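Local coordinates for secreted protein (Streptomyces lividans TK24, PDB 5LXZ) that probably oxidises its substrates as a secreted copper-radical enzyme of the galactose oxidase-like AA5 family, at residues A[126-129]-A[130-133]; A[199-202]-A[203-207]; A[481-484]-A[485-489]; A[329-332]-A[333-336]; A[549-552]-A[553-556]. The protein carries 1 engineered substitution. One frame throughout, in Å; residues are numbered along the deposited sequence.

Interaction 1: A[126-129]-A[130-133]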
loop_
_atom_site.group_PDB
_atom_site.type_symbol
_atom_site.label_atom_id
_atom_site.label_comp_id
_atom_site.label_asym_id
_atom_site.label_seq_id
_atom_site.Cartn_x
_atom_site.Cartn_y
_atom_site.Cartn_z
ATOM N N THR A 126 -8.719 38.724 3.039
ATOM C CA THR A 126 -9.613 38.237 2.018
ATOM C C THR A 126 -8.896 38.353 0.695
ATOM O O THR A 126 -8.413 39.422 0.312
ATOM C CB THR A 126 -10.987 38.981 2.038
ATOM O OG1 THR A 126 -11.666 38.606 3.244
ATOM C CG2 THR A 126 -11.833 38.555 0.850
ATOM N N LEU A 127 -8.826 37.235 -0.025
ATOM C CA LEU A 127 -8.295 37.255 -1.346
ATOM C C LEU A 127 -9.475 37.174 -2.303
ATOM O O LEU A 127 -10.224 36.197 -2.265
ATOM C CB LEU A 127 -7.360 36.056 -1.556
ATOM C CG LEU A 127 -6.235 35.960 -0.528
ATOM C CD1 LEU A 127 -5.461 34.664 -0.733
ATOM C CD2 LEU A 127 -5.291 37.155 -0.606
ATOM N N PRO A 128 -9.636 38.179 -3.174
ATOM C CA PRO A 128 -10.749 38.111 -4.114
ATOM C C PRO A 128 -10.708 36.974 -5.106
ATOM O O PRO A 128 -9.640 36.399 -5.413
ATOM C CB PRO A 128 -10.632 39.437 -4.907
ATOM C CG PRO A 128 -9.214 39.869 -4.739
ATOM C CD PRO A 128 -8.740 39.329 -3.424
ATOM N N ALA A 129 -11.851 36.709 -5.714
ATOM C CA ALA A 129 -11.860 35.905 -6.901
ATOM C C ALA A 129 -10.886 36.447 -7.922
ATOM O O ALA A 129 -10.760 37.676 -8.119
ATOM C CB ALA A 129 -13.258 35.852 -7.512
ATOM N N GLY A 130 -10.240 35.539 -8.627
ATOM C CA GLY A 130 -9.264 35.891 -9.628
ATOM C C GLY A 130 -7.874 36.115 -9.051
ATOM O O GLY A 130 -6.969 36.512 -9.780
ATOM N N THR A 131 -7.690 35.785 -7.777
ATOM C CA THR A 131 -6.349 35.788 -7.177
ATOM C C THR A 131 -5.516 34.687 -7.839
ATOM O O THR A 131 -5.986 33.553 -7.991
ATOM C CB THR A 131 -6.426 35.607 -5.661
ATOM O OG1 THR A 131 -7.064 36.744 -5.075
ATOM C CG2 THR A 131 -5.038 35.443 -4.990
ATOM N N LYS A 132 -4.278 35.049 -8.183
ATOM C CA LYS A 132 -3.326 34.143 -8.817
ATOM C C LYS A 132 -2.362 33.609 -7.786
ATOM O O LYS A 132 -1.864 34.358 -6.943
ATOM C CB LYS A 132 -2.542 34.871 -9.876
ATOM C CG LYS A 132 -3.322 35.123 -11.151
ATOM C CD LYS A 132 -2.551 35.975 -12.136
ATOM C CE LYS A 132 -3.295 36.090 -13.461
ATOM N NZ LYS A 132 -2.343 36.589 -14.488
ATOM N N PHE A 133 -2.143 32.291 -7.840
ATOM C CA PHE A 133 -1.271 31.573 -6.918
ATOM C C PHE A 133 -0.248 30.902 -7.796
ATOM O O PHE A 133 -0.621 30.194 -8.722
ATOM C CB PHE A 133 -2.059 30.506 -6.183
ATOM C CG PHE A 133 -3.111 31.028 -5.279
ATOM C CD1 PHE A 133 -4.386 31.293 -5.781
ATOM C CD2 PHE A 133 -2.861 31.217 -3.924
ATOM C CE1 PHE A 133 -5.376 31.753 -4.924
ATOM C CE2 PHE A 133 -3.863 31.678 -3.059
ATOM C CZ PHE A 133 -5.114 31.943 -3.580
#
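T131 turns its side chain back toward the first arm of the type II beta turn that runs from P128 to T131, and its hydroxyl grips the carbonyl oxygen at the start of that turn. T131 OG1 donates to P128 O over 2.6 Å, in the carbonyl plane and on a lone pair. T131 N reaches the same P128 O over 3.1 Å, along a bent path and tilted 31° from the plane. One residue thus supplies two protons to one acceptor. With OG1 beside the backbone N (chi1 -66°), hydroxyl and amide both face P128 O, while the methyl CG2 is left for the apolar side; threonine serves both needs. G130 takes the third position of the turn at a phi of 85°, where any CB would collide with the carbonyl oxygen of A129, and glycine avoids that collision. L127 lines the inner side: its CB comes within 3.6 Å of T131 OG1, and its CD1 lies 4.0 Å from F133 CZ, oblique to the ring. The turn joins strand 125-127, paired with strand 148-150, to strand 132-135, which runs between strands 141-144 and 191-195. L127, T131 and F133 all rest on V195, and L127 and F133 also meet V116 of strand 111-118, within the beta barrel domain.

Interaction 2: A[199-202]-A[203-207]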
loop_
_atom_site.group_PDB
_atom_site.type_symbol
_atom_site.label_atom_id
_atom_site.label_comp_id
_atom_site.label_asym_id
_atom_site.label_seq_id
_atom_site.Cartn_x
_atom_site.Cartn_y
_atom_site.Cartn_z
ATOM N N SER A 199 2.185 42.577 -1.070
ATOM C CA SER A 199 3.534 43.090 -0.822
ATOM C C SER A 199 3.741 43.217 0.666
ATOM O O SER A 199 2.803 43.028 1.453
ATOM C CB SER A 199 3.770 44.444 -1.520
ATOM O OG SER A 199 2.674 45.319 -1.317
ATOM N N GLY A 200 4.987 43.488 1.040
ATOM C CA GLY A 200 5.320 43.788 2.423
ATOM C C GLY A 200 4.886 42.683 3.357
ATOM O O GLY A 200 5.085 41.496 3.061
ATOM N N ALA A 201 4.307 43.057 4.503
ATOM C CA ALA A 201 3.923 42.062 5.516
ATOM C C ALA A 201 2.896 41.047 4.990
ATOM O O ALA A 201 2.989 39.870 5.300
ATOM C CB ALA A 201 3.394 42.722 6.792
ATOM N N ASP A 202 1.929 41.509 4.215
ATOM C CA ASP A 202 0.904 40.614 3.691
ATOM C C ASP A 202 1.562 39.520 2.842
ATOM O O ASP A 202 1.152 38.372 2.926
ATOM C CB ASP A 202 -0.113 41.333 2.854
ATOM C CG ASP A 202 -1.070 42.218 3.673
ATOM O OD1 ASP A 202 -1.126 42.145 4.926
ATOM O OD2 ASP A 202 -1.784 42.993 2.993
ATOM N N ALA A 203 2.580 39.876 2.070
ATOM C CA ALA A 203 3.313 38.884 1.266
ATOM C C ALA A 203 4.078 37.901 2.123
ATOM O O ALA A 203 4.088 36.696 1.831
ATOM C CB ALA A 203 4.266 39.560 0.304
ATOM N N ARG A 204 4.725 38.393 3.179
ATOM C CA ARG A 204 5.463 37.503 4.081
ATOM C C ARG A 204 4.522 36.570 4.823
ATOM O O ARG A 204 4.816 35.386 5.008
ATOM C CB ARG A 204 6.295 38.299 5.092
ATOM C CG ARG A 204 7.440 39.103 4.486
ATOM C CD ARG A 204 8.387 39.628 5.571
ATOM N NE ARG A 204 7.699 40.488 6.537
ATOM C CZ ARG A 204 7.419 41.787 6.370
ATOM N NH1 ARG A 204 7.771 42.447 5.270
ATOM N NH2 ARG A 204 6.782 42.460 7.338
ATOM N N ASN A 205 3.333 37.082 5.161
ATOM C CA ASN A 205 2.418 36.371 6.024
ATOM C C ASN A 205 1.376 35.499 5.334
ATOM O O ASN A 205 0.677 34.759 6.011
ATOM C CB ASN A 205 1.657 37.405 6.864
ATOM C CG ASN A 205 2.551 38.172 7.844
ATOM O OD1 ASN A 205 3.581 37.686 8.266
ATOM N ND2 ASN A 205 2.123 39.380 8.214
ATOM N N THR A 206 1.230 35.601 4.015
ATOM C CA THR A 206 0.154 34.919 3.323
ATOM C C THR A 206 0.763 34.062 2.215
ATOM O O THR A 206 1.489 34.587 1.373
ATOM C CB THR A 206 -0.853 35.914 2.694
ATOM O OG1 THR A 206 -1.043 37.009 3.594
ATOM C CG2 THR A 206 -2.179 35.241 2.418
ATOM N N TYR A 207 0.465 32.768 2.254
ATOM C CA TYR A 207 0.900 31.872 1.146
ATOM C C TYR A 207 -0.040 30.696 1.060
ATOM O O TYR A 207 -0.819 30.440 1.967
ATOM C CB TYR A 207 2.333 31.395 1.378
ATOM C CG TYR A 207 2.526 30.653 2.652
ATOM C CD1 TYR A 207 2.773 31.340 3.852
ATOM C CD2 TYR A 207 2.407 29.277 2.707
ATOM C CE1 TYR A 207 2.921 30.654 5.024
ATOM C CE2 TYR A 207 2.551 28.591 3.894
ATOM C CZ TYR A 207 2.795 29.287 5.050
ATOM O OH TYR A 207 2.951 28.563 6.218
HETATM O O HOH W 1 -0.555 40.302 6.845
#
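R204 lays one face of its guanidinium over A201, whose CA stands 3.4 Å above the guanidinium plane, offset toward the rim. The arginine chain bends at chi3 (-59°), which folds its end back toward the start of the helix and brings NH2 within 3.4 Å of A201 CB. Alanine suits this spot because its small side chain lets the flat group come down close to the backbone. N205 leans on the same residue from further along: its CB is 3.2 Å from A201 O, and N205 N donates to that oxygen over 2.8 Å. The amide of N205 also meets the carboxylate of D202 through a water, which donates to D202 OD1 and accepts from N205 ND2. D202 OD1 forms a salt bridge with K123 as well, so it has a charged partner beyond the helix. T206, the first residue to leave helical geometry, turns its hydroxyl back: T206 OG1 donates to D202 O over 2.7 Å, tilted 15° from the carbonyl plane, so a threonine side chain meets a carbonyl of the last turn. At the other end, A203 N to S199 O and R204 N to G200 O (3.1 Å) are backbone bonds, and G200, with positive phi, is a glycine where other residues would be strained. Helix 200-205 leads directly into strand 206-210, which lies between strands 111-118 and 191-195; there Y207 stacks its ring on H117, and N205 touches E119 and N120.

Interaction 3: A[481-484]-A[485-489]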
loop_
_atom_site.group_PDB
_atom_site.type_symbol
_atom_site.label_atom_id
_atom_site.label_comp_id
_atom_site.label_asym_id
_atom_site.label_seq_id
_atom_site.Cartn_x
_atom_site.Cartn_y
_atom_site.Cartn_z
ATOM N N TYR A 481 -11.693 6.055 -16.282
ATOM C CA TYR A 481 -12.628 6.120 -17.401
ATOM C C TYR A 481 -13.052 4.715 -17.798
ATOM O O TYR A 481 -12.329 3.744 -17.595
ATOM C CB TYR A 481 -11.962 6.786 -18.569
ATOM C CG TYR A 481 -11.428 8.148 -18.295
ATOM C CD1 TYR A 481 -12.287 9.233 -18.141
ATOM C CD2 TYR A 481 -10.063 8.361 -18.148
ATOM C CE1 TYR A 481 -11.804 10.512 -17.888
ATOM C CE2 TYR A 481 -9.555 9.631 -17.885
ATOM C CZ TYR A 481 -10.435 10.703 -17.761
ATOM O OH TYR A 481 -9.967 11.976 -17.510
ATOM N N ALA A 482 -14.236 4.618 -18.415
ATOM C CA ALA A 482 -14.780 3.342 -18.887
ATOM C C ALA A 482 -14.323 2.965 -20.295
ATOM O O ALA A 482 -14.408 1.801 -20.685
ATOM C CB ALA A 482 -16.293 3.374 -18.816
ATOM N N ASP A 483 -13.801 3.938 -21.043
ATOM C CA ASP A 483 -13.490 3.737 -22.429
ATOM C C ASP A 483 -12.115 4.233 -22.768
ATOM O O ASP A 483 -11.563 5.096 -22.078
ATOM C CB ASP A 483 -14.523 4.469 -23.303
ATOM C CG ASP A 483 -14.573 5.967 -23.045
ATOM O OD1 ASP A 483 -14.387 6.443 -21.900
ATOM O OD2 ASP A 483 -14.843 6.728 -23.996
ATOM N N LYS A 484 -11.595 3.723 -23.873
ATOM C CA LYS A 484 -10.282 4.098 -24.360
ATOM C C LYS A 484 -10.147 5.578 -24.653
ATOM O O LYS A 484 -9.103 6.167 -24.422
ATOM C CB LYS A 484 -9.920 3.293 -25.592
ATOM C CG LYS A 484 -8.520 3.540 -26.096
ATOM C CD LYS A 484 -8.139 2.513 -27.140
ATOM C CE LYS A 484 -6.724 2.728 -27.654
ATOM N NZ LYS A 484 -5.695 2.542 -26.591
ATOM N N ALA A 485 -11.222 6.178 -25.161
ATOM C CA ALA A 485 -11.251 7.596 -25.454
ATOM C C ALA A 485 -11.292 8.511 -24.237
ATOM O O ALA A 485 -11.132 9.718 -24.375
ATOM C CB ALA A 485 -12.436 7.910 -26.384
ATOM N N ASN A 486 -11.519 7.947 -23.046
ATOM C CA ASN A 486 -11.521 8.734 -21.789
ATOM C C ASN A 486 -12.653 9.778 -21.750
ATOM O O ASN A 486 -12.459 10.911 -21.299
ATOM C CB ASN A 486 -10.156 9.386 -21.529
ATOM C CG ASN A 486 -9.017 8.386 -21.528
ATOM O OD1 ASN A 486 -9.161 7.235 -21.080
ATOM N ND2 ASN A 486 -7.883 8.801 -22.045
ATOM N N THR A 487 -13.837 9.355 -22.185
ATOM C CA THR A 487 -15.023 10.232 -22.217
ATOM C C THR A 487 -16.107 9.903 -21.204
ATOM O O THR A 487 -16.980 10.744 -20.951
ATOM C CB THR A 487 -15.695 10.243 -23.610
ATOM O OG1 THR A 487 -16.352 8.991 -23.850
ATOM C CG2 THR A 487 -14.694 10.537 -24.712
ATOM N N LYS A 488 -16.049 8.709 -20.606
ATOM C CA LYS A 488 -17.099 8.224 -19.725
ATOM C C LYS A 488 -16.446 7.733 -18.441
ATOM O O LYS A 488 -15.344 7.201 -18.513
ATOM C CB LYS A 488 -17.814 7.047 -20.375
ATOM C CG LYS A 488 -18.645 7.437 -21.595
ATOM C CD LYS A 488 -18.875 6.274 -22.553
ATOM C CE LYS A 488 -19.763 6.714 -23.715
ATOM N NZ LYS A 488 -19.548 5.876 -24.920
ATOM N N PRO A 489 -17.127 7.891 -17.309
ATOM C CA PRO A 489 -16.514 7.549 -16.027
ATOM C C PRO A 489 -16.387 6.058 -15.835
ATOM O O PRO A 489 -17.258 5.264 -16.225
ATOM C CB PRO A 489 -17.473 8.144 -14.987
ATOM C CG PRO A 489 -18.782 8.188 -15.673
ATOM C CD PRO A 489 -18.464 8.498 -17.109
#
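D483 and N486 bound a type I beta turn, and the D483 side chain reaches across the loop around it to T487 and K488. From CB, chi1 of 59° places CG between the backbone N and the carbonyl carbon, swinging the carboxylate toward the returning chain. OD1 takes two backbone protons on its syn side: T487 N lies 3.0 Å from D483 OD1, and K488 N lies 3.1 Å from it. OD2 is held by the T487 hydroxyl, with T487 OG1 donating to D483 OD2 over 2.7 Å; a weak bond from T487 N also reaches OD2, and A485 CB sits alongside at 3.6 Å from OD2. An aspartate suits the place because its short side chain offers two acceptors to three donors clustered on consecutive residues. The backbone of D483 is used too, since N486 N donates to D483 O and so closes the turn. N486 has positive phi, a conformation asparagine adopts more readily than most residues, and its OD1 is bonded to G431 N while K484 NZ bonds G431 O, so the loop is tied to the segment near R430. Across the loop, the CB of N486 sits over the Y481 ring in a CH-pi contact, 14° off the ring normal, with ring and amide planes 36° apart. Y481 and P489 form a single backbone bridge at the mouth of the loop. There K488 O lies at the edge of the Y481 ring, near its plane, and accepts from A482 N over 2.8 Å.

Interaction 4: A[329-332]-A[333-336]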
loop_
_atom_site.group_PDB
_atom_site.type_symbol
_atom_site.label_atom_id
_atom_site.label_comp_id
_atom_site.label_asym_id
_atom_site.label_seq_id
_atom_site.Cartn_x
_atom_site.Cartn_y
_atom_site.Cartn_z
ATOM N N VAL A 329 17.614 3.959 4.450
ATOM C CA VAL A 329 17.525 3.217 5.696
ATOM C C VAL A 329 17.310 4.208 6.830
ATOM O O VAL A 329 18.108 5.148 7.032
ATOM C CB VAL A 329 18.817 2.444 5.937
ATOM C CG1 VAL A 329 18.844 1.785 7.300
ATOM C CG2 VAL A 329 18.999 1.364 4.862
ATOM N N TRP A 330 16.225 3.998 7.561
ATOM C CA TRP A 330 15.790 4.891 8.610
ATOM C C TRP A 330 15.954 4.229 9.958
ATOM O O TRP A 330 15.305 3.209 10.233
ATOM C CB TRP A 330 14.322 5.243 8.361
ATOM C CG TRP A 330 13.668 6.183 9.297
ATOM C CD1 TRP A 330 14.243 7.128 10.093
ATOM C CD2 TRP A 330 12.257 6.276 9.533
ATOM N NE1 TRP A 330 13.285 7.777 10.825
ATOM C CE2 TRP A 330 12.052 7.295 10.477
ATOM C CE3 TRP A 330 11.139 5.620 8.995
ATOM C CZ2 TRP A 330 10.806 7.648 10.899
ATOM C CZ3 TRP A 330 9.908 5.959 9.431
ATOM C CH2 TRP A 330 9.726 6.983 10.380
ATOM N N ASP A 331 16.778 4.802 10.825
ATOM C CA ASP A 331 16.829 4.359 12.221
ATOM C C ASP A 331 15.754 5.164 12.925
ATOM O O ASP A 331 15.890 6.371 13.127
ATOM C CB ASP A 331 18.191 4.670 12.783
ATOM C CG ASP A 331 18.359 4.193 14.211
ATOM O OD1 ASP A 331 17.377 4.210 14.975
ATOM O OD2 ASP A 331 19.468 3.752 14.565
ATOM N N VAL A 332 14.639 4.512 13.260
ATOM C CA VAL A 332 13.514 5.215 13.815
ATOM C C VAL A 332 13.832 5.772 15.200
ATOM O O VAL A 332 13.318 6.805 15.569
ATOM C CB VAL A 332 12.280 4.298 13.860
ATOM C CG1 VAL A 332 11.087 5.004 14.470
ATOM C CG2 VAL A 332 11.920 3.795 12.467
ATOM N N GLU A 333 14.700 5.108 15.938
ATOM C CA GLU A 333 14.999 5.566 17.293
ATOM C C GLU A 333 15.886 6.813 17.317
ATOM O O GLU A 333 15.669 7.680 18.155
ATOM C CB GLU A 333 15.609 4.429 18.106
ATOM C CG GLU A 333 14.695 3.245 18.285
ATOM C CD GLU A 333 15.340 2.122 19.064
ATOM O OE1 GLU A 333 16.181 1.410 18.477
ATOM O OE2 GLU A 333 15.022 1.989 20.301
ATOM N N THR A 334 16.884 6.907 16.452
ATOM C CA THR A 334 17.703 8.131 16.340
ATOM C C THR A 334 17.176 9.148 15.366
ATOM O O THR A 334 17.553 10.323 15.396
ATOM C CB THR A 334 19.147 7.820 15.908
ATOM O OG1 THR A 334 19.100 7.263 14.590
ATOM C CG2 THR A 334 19.828 6.827 16.821
ATOM N N ASN A 335 16.331 8.655 14.480
ATOM C CA ASN A 335 15.771 9.404 13.347
ATOM C C ASN A 335 16.688 9.540 12.150
ATOM O O ASN A 335 16.263 10.146 11.164
ATOM C CB ASN A 335 15.159 10.745 13.727
ATOM C CG ASN A 335 14.067 11.144 12.775
ATOM O OD1 ASN A 335 13.221 10.333 12.390
ATOM N ND2 ASN A 335 14.082 12.397 12.367
ATOM N N LYS A 336 17.896 9.001 12.228
ATOM C CA LYS A 336 18.863 9.114 11.143
ATOM C C LYS A 336 18.343 8.411 9.907
ATOM O O LYS A 336 17.751 7.324 9.989
ATOM C CB LYS A 336 20.205 8.515 11.547
ATOM C CG LYS A 336 21.303 8.803 10.531
ATOM C CD LYS A 336 22.646 8.378 11.072
ATOM C CE LYS A 336 23.709 8.495 9.992
ATOM N NZ LYS A 336 24.988 7.924 10.510
HETATM O O HOH W 2 21.330 5.863 13.761
HETATM O O HOH W 3 16.723 1.558 15.865
HETATM O O HOH W 4 11.937 8.781 14.315
#
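D331 and its partners T334 to K336 form the hairpin turn between strands 328-330 and 337-339, the last two strands of a four-stranded Kelch blade, and T334 makes an ST turn within it. Backbone bonds close the base: D331 N donates to K336 O over 2.8 Å, and N335 N bonds D331 O weakly. Side-chain to backbone bonds fill the loop. D331 OD1 accepts T334 N over 3.1 Å, nearly straight but from well above the carboxylate plane, and E333 N weakly; CG lies anti to the backbone N (chi1 -178°), which turns OD1 toward these amides. T334 OG1 accepts from K336 N over 3.2 Å, a role threonine can fill while staying compact. Waters bridge D331 OD2 to T334 OG1, and D331 OD1 to E333 OE1. Apolar cover comes from V332, whose CG2 lies over the centre of the W330 ring, while L260, V262 and I309 pack against the same indole. N335, with positive phi, supplies the last group: W330 NE1 donates to N335 OD1 over 3.0 Å at 155°, with OD1 in the indole plane and NE1 39° above the amide plane.

Interaction 5: A[549-552]-A[553-556]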
loop_
_atom_site.group_PDB
_atom_site.type_symbol
_atom_site.label_atom_id
_atom_site.label_comp_id
_atom_site.label_asym_id
_atom_site.label_seq_id
_atom_site.Cartn_x
_atom_site.Cartn_y
_atom_site.Cartn_z
ATOM N N VAL A 549 -0.906 -0.958 -3.859
ATOM C CA VAL A 549 0.378 -1.388 -4.349
ATOM C C VAL A 549 1.413 -1.559 -3.232
ATOM O O VAL A 549 2.621 -1.491 -3.483
ATOM C CB VAL A 549 0.953 -0.469 -5.476
ATOM C CG1 VAL A 549 1.788 -1.301 -6.431
ATOM C CG2 VAL A 549 -0.135 0.243 -6.269
ATOM N N THR A 550 0.923 -1.790 -2.012
ATOM C CA THR A 550 1.745 -1.743 -0.812
ATOM C C THR A 550 1.390 -2.946 0.051
ATOM O O THR A 550 0.216 -3.127 0.392
ATOM C CB THR A 550 1.475 -0.433 -0.034
ATOM O OG1 THR A 550 1.648 0.671 -0.928
ATOM C CG2 THR A 550 2.453 -0.241 1.149
ATOM N N ASP A 551 2.394 -3.687 0.474
ATOM C CA ASP A 551 2.212 -4.819 1.377
ATOM C C ASP A 551 3.471 -4.973 2.187
ATOM O O ASP A 551 4.446 -5.536 1.742
ATOM C CB ASP A 551 1.916 -6.046 0.535
ATOM C CG ASP A 551 1.673 -7.293 1.320
ATOM O OD1 ASP A 551 1.832 -7.340 2.562
ATOM O OD2 ASP A 551 1.283 -8.271 0.604
ATOM N N VAL A 552 3.459 -4.436 3.398
ATOM C CA VAL A 552 4.640 -4.529 4.231
ATOM C C VAL A 552 4.615 -5.762 5.078
ATOM O O VAL A 552 5.556 -5.988 5.835
ATOM C CB VAL A 552 4.847 -3.243 5.073
ATOM C CG1 VAL A 552 4.981 -2.041 4.138
ATOM C CG2 VAL A 552 3.777 -3.064 6.114
ATOM N N ASP A 553 3.548 -6.540 4.986
ATOM C CA ASP A 553 3.398 -7.751 5.797
ATOM C C ASP A 553 4.073 -8.939 5.155
ATOM O O ASP A 553 4.758 -9.708 5.840
ATOM C CB ASP A 553 1.916 -8.083 6.012
ATOM C CG ASP A 553 1.274 -7.228 7.092
ATOM O OD1 ASP A 553 1.257 -5.981 6.968
ATOM O OD2 ASP A 553 0.752 -7.816 8.069
ATOM N N GLN A 554 3.893 -9.164 3.852
ATOM C CA GLN A 554 4.360 -10.419 3.306
ATOM C C GLN A 554 5.897 -10.509 3.356
ATOM O O GLN A 554 6.591 -9.562 3.102
ATOM C CB GLN A 554 3.807 -10.764 1.905
ATOM C CG GLN A 554 4.400 -9.881 0.861
ATOM C CD GLN A 554 3.987 -10.215 -0.562
ATOM O OE1 GLN A 554 3.741 -11.347 -0.938
ATOM N NE2 GLN A 554 3.965 -9.198 -1.376
ATOM N N ARG A 555 6.368 -11.706 3.709
ATOM C CA ARG A 555 7.789 -12.044 3.699
ATOM C C ARG A 555 7.815 -13.548 3.823
ATOM O O ARG A 555 6.897 -14.132 4.443
ATOM C CB ARG A 555 8.572 -11.387 4.854
ATOM C CG ARG A 555 7.946 -11.534 6.241
ATOM C CD ARG A 555 8.816 -10.959 7.339
ATOM N NE ARG A 555 9.081 -9.520 7.115
ATOM C CZ ARG A 555 10.122 -8.857 7.597
ATOM N NH1 ARG A 555 11.018 -9.473 8.340
ATOM N NH2 ARG A 555 10.275 -7.557 7.333
ATOM N N SER A 556 8.820 -14.159 3.239
ATOM C CA SER A 556 8.947 -15.613 3.290
ATOM C C SER A 556 10.290 -15.964 3.881
ATOM O O SER A 556 11.322 -15.572 3.364
ATOM C CB SER A 556 8.860 -16.140 1.887
ATOM O OG SER A 556 9.079 -17.556 1.912
HETATM O O HOH W 5 5.440 -6.826 -0.363
HETATM O O HOH W 6 7.641 -7.937 5.182
HETATM O O HOH W 7 8.218 -5.328 7.198
HETATM O O HOH W 8 0.883 -4.545 4.705
#
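Around D551 the backbone makes an irregular turn through V552 and D553, which leaves the amides of D553 and Q554 directed at the D551 carboxylate. With CG anti to the backbone N (chi1 -179°), that carboxylate stretches forward along the chain. D551 OD1 accepts Q554 N over 3.0 Å, at an N-H...O angle of 155° and from above the carboxylate plane, and takes a weak bond from D553 N as well. D551 OD2 is turned to the Q554 side chain, 3.5 Å from Q554 CG, and the carboxylate and amide lie almost parallel, their planes 9° apart. The hydrogen bond to OD2 comes from S544 OG instead, and with OD1 bonded to Q554 N both oxygens of this buried acid have donors. Aspartate suits a tight bend because its side chain is just long enough to meet the next amides. A water adds a link between the two residues, donating to D551 O over 2.7 Å and accepting from Q554 NE2 over 3.0 Å. A second water accepts from V552 N. The long Q554 and R555 side chains reach strands 409-412 and 301-303, with Q554 OE1 on I412 N, Q554 NE2 on A410 O and R555 NH2 on L303 O, while the shorter D553 bonds T84 and Q85 of strand 81-85. T550 OG1 bonds H548 O, the carbonyl of a copper ligand. The segment is the link from copper-binding H548 to strand 556-564 in the early-set domain of galactose oxidase-like enzymes.

Overall arrangement
Each contact is a local turn or bend within one continuous stretch, so none nests in or crosses another. Following the chain, interaction 1 turns strand 125-127 into strand 132-135, and interaction 2 carries helix 200-205 into strand 206-210. Both reach the same sheet of the beta barrel domain, with centres about 14 Å apart. Interaction 4, at 329-336, closes the hairpin of a Kelch blade, and interaction 3, at 481-489, closes a surface loop before strand 496-500; their centres, about 45 Å apart, lie on opposite sides of the chain's centre. Interaction 5, at 549-556, is buried about 9 Å from that centre, and its side chains bond residues of the propeller strands.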